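Amino Transferase (Eubacterium rectale, PDB 3ELE) probably transfers amino groups between amino acids and keto acids, using bound pyridoxal-5'-phosphate as its cofactor, as class I and II aminotransferases do. Local coordinates at residues E126-A131 against R147-P152. Sequence-based numbering, arbitrary orientation.
Sequences EFITIA and RLVEVP
Phe127 and Thr129 reach across to Arg147, Val149 and Val151 through their backbones, making strands 126-130 and 147-151 parallel neighbours. Five N-H···O bonds run between them: Phe127 and Thr129 each give a bond and accept one, and Ala131 N closes the series on Val151 O at 2.9 Å. Val149 N comes to Phe127 O tilted 23° from the carbonyl plane, whereas Phe127 N meets Arg147 O almost head-on. Helix 136-143 links the strands in a beta-alpha-beta unit, and strand 147-151 ends the large sheet within this chain.

On the face of Phe127 and Thr129, Leu148 can be followed outward. Its CB leads to CG, which lies anti to the backbone N (chi1 -171°) and meets Thr129 CG2 at 3.8 Å. Leu148 CD1 turns toward strand 126-130, 3.4 Å from Phe127 O and also against Thr129 CG2, while Leu148 CD2 lies 3.9 Å from Thr129 CG2. A branched leucine suits this place because both methyls reach the threonine, while the leucine also touches Lys138 of helix 136-143 and Ile177 of strand 173-178. An alanine here would probably strip the Thr129 methyl of its closest apolar neighbour and open a gap toward Lys138.

The middle of the other face is made of beta-branched residues, which suit an extended chain. Val151 CG2 presses on Ile128 CG2 at 3.4 Å, tighter than usual, and on Ile130 CD1; Leu165 of helix 162-167 covers Val151 and Ile128. Toward the strand starts, Val149 CG2 sits across the Glu126 side chain, touching it from CB to OE1, which bonds to Asn170. Backbone bonds and apolar side-chain contacts thus join the strands without a direct salt bridge: a water donates to Glu126 OE2 and takes a weak bond from Arg147 NH2.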
loop_
_atom_site.group_PDB
_atom_site.type_symbol
_atom_site.label_atom_id
_atom_site.label_comp_id
_atom_site.label_asym_id
_atom_site.label_seq_id
_atom_site.Cartn_x
_atom_site.Cartn_y
_atom_site.Cartn_z
ATOM N N GLU A 126 7.678 -15.577 16.868
ATOM C CA GLU A 126 8.472 -16.159 15.783
ATOM C C GLU A 126 7.601 -16.635 14.639
ATOM O O GLU A 126 6.513 -17.183 14.869
ATOM C CB GLU A 126 9.285 -17.326 16.318
ATOM C CG GLU A 126 10.365 -16.906 17.338
ATOM C CD GLU A 126 11.052 -18.076 18.072
ATOM O OE1 GLU A 126 10.715 -19.257 17.849
ATOM O OE2 GLU A 126 11.926 -17.794 18.915
ATOM N N PHE A 127 8.063 -16.381 13.403
ATOM C CA PHE A 127 7.459 -16.937 12.199
ATOM C C PHE A 127 8.529 -17.801 11.534
ATOM O O PHE A 127 9.690 -17.378 11.398
ATOM C CB PHE A 127 6.915 -15.856 11.261
ATOM C CG PHE A 127 5.740 -15.134 11.828
ATOM C CD1 PHE A 127 4.436 -15.624 11.637
ATOM C CD2 PHE A 127 5.922 -13.979 12.599
ATOM C CE1 PHE A 127 3.314 -14.953 12.206
ATOM C CE2 PHE A 127 4.820 -13.302 13.155
ATOM C CZ PHE A 127 3.510 -13.778 12.948
ATOM N N ILE A 128 8.129 -19.014 11.140
ATOM C CA ILE A 128 9.011 -20.011 10.574
ATOM C C ILE A 128 8.903 -19.996 9.059
ATOM O O ILE A 128 7.792 -19.996 8.509
ATOM C CB ILE A 128 8.681 -21.437 11.076
ATOM C CG1 ILE A 128 8.948 -21.581 12.575
ATOM C CG2 ILE A 128 9.528 -22.509 10.370
ATOM C CD1 ILE A 128 8.579 -22.947 13.076
ATOM N N THR A 129 10.060 -19.990 8.405
ATOM C CA THR A 129 10.154 -20.090 6.918
ATOM C C THR A 129 10.924 -21.397 6.660
ATOM O O THR A 129 11.727 -21.833 7.517
ATOM C CB THR A 129 10.795 -18.852 6.285
ATOM O OG1 THR A 129 10.711 -18.931 4.847
ATOM C CG2 THR A 129 12.252 -18.692 6.690
ATOM N N ILE A 130 10.603 -22.057 5.544
ATOM C CA ILE A 130 11.221 -23.328 5.148
ATOM C C ILE A 130 12.188 -22.979 4.020
ATOM O O ILE A 130 11.755 -22.514 2.961
ATOM C CB ILE A 130 10.164 -24.378 4.660
ATOM C CG1 ILE A 130 8.995 -24.513 5.648
ATOM C CG2 ILE A 130 10.805 -25.768 4.455
ATOM C CD1 ILE A 130 9.401 -24.953 7.016
ATOM N N ALA A 131 13.485 -23.183 4.259
ATOM C CA ALA A 131 14.526 -22.904 3.268
ATOM C C ALA A 131 14.445 -23.907 2.088
ATOM O O ALA A 131 14.006 -25.027 2.291
ATOM C CB ALA A 131 15.917 -22.938 3.891
ATOM N N ARG A 147 10.300 -12.117 14.786
ATOM C CA ARG A 147 11.544 -12.684 14.298
ATOM C C ARG A 147 11.319 -13.886 13.388
ATOM O O ARG A 147 10.309 -14.566 13.473
ATOM C CB ARG A 147 12.471 -13.002 15.472
ATOM C CG ARG A 147 13.174 -11.734 15.998
ATOM C CD ARG A 147 14.324 -12.088 16.898
ATOM N NE ARG A 147 13.860 -12.718 18.134
ATOM C CZ ARG A 147 14.649 -13.303 19.039
ATOM N NH1 ARG A 147 15.971 -13.380 18.859
ATOM N NH2 ARG A 147 14.105 -13.819 20.150
ATOM N N LEU A 148 12.267 -14.090 12.486
ATOM C CA LEU A 148 12.198 -15.154 11.509
ATOM C C LEU A 148 13.072 -16.319 11.973
ATOM O O LEU A 148 14.182 -16.111 12.466
ATOM C CB LEU A 148 12.659 -14.653 10.157
ATOM C CG LEU A 148 12.439 -15.612 8.991
ATOM C CD1 LEU A 148 10.930 -15.768 8.717
ATOM C CD2 LEU A 148 13.166 -15.096 7.775
ATOM N N VAL A 149 12.544 -17.529 11.833
ATOM C CA VAL A 149 13.235 -18.780 12.174
ATOM C C VAL A 149 13.270 -19.596 10.880
ATOM O O VAL A 149 12.233 -19.835 10.290
ATOM C CB VAL A 149 12.477 -19.502 13.300
ATOM C CG1 VAL A 149 13.051 -20.903 13.579
ATOM C CG2 VAL A 149 12.542 -18.664 14.522
ATOM N N GLU A 150 14.465 -19.974 10.427
ATOM C CA GLU A 150 14.652 -20.747 9.203
ATOM C C GLU A 150 14.744 -22.226 9.477
ATOM O O GLU A 150 15.532 -22.627 10.330
ATOM C CB GLU A 150 15.960 -20.362 8.503
ATOM C CG GLU A 150 16.042 -18.918 8.084
ATOM C CD GLU A 150 17.348 -18.552 7.379
ATOM O OE1 GLU A 150 18.141 -19.446 7.011
ATOM O OE2 GLU A 150 17.548 -17.342 7.149
ATOM N N VAL A 151 13.961 -23.027 8.739
ATOM C CA VAL A 151 14.109 -24.481 8.777
ATOM C C VAL A 151 15.116 -24.824 7.660
ATOM O O VAL A 151 14.916 -24.388 6.499
ATOM C CB VAL A 151 12.797 -25.239 8.588
ATOM C CG1 VAL A 151 13.059 -26.759 8.594
ATOM C CG2 VAL A 151 11.811 -24.862 9.678
ATOM N N PRO A 152 16.226 -25.544 7.993
ATOM C CA PRO A 152 17.189 -25.967 6.951
ATOM C C PRO A 152 16.543 -26.765 5.810
ATOM O O PRO A 152 15.605 -27.540 6.040
ATOM C CB PRO A 152 18.193 -26.835 7.714
ATOM C CG PRO A 152 18.114 -26.360 9.090
ATOM C CD PRO A 152 16.692 -25.957 9.333
HETATM O O HOH W 1 11.638 -15.492 20.116
#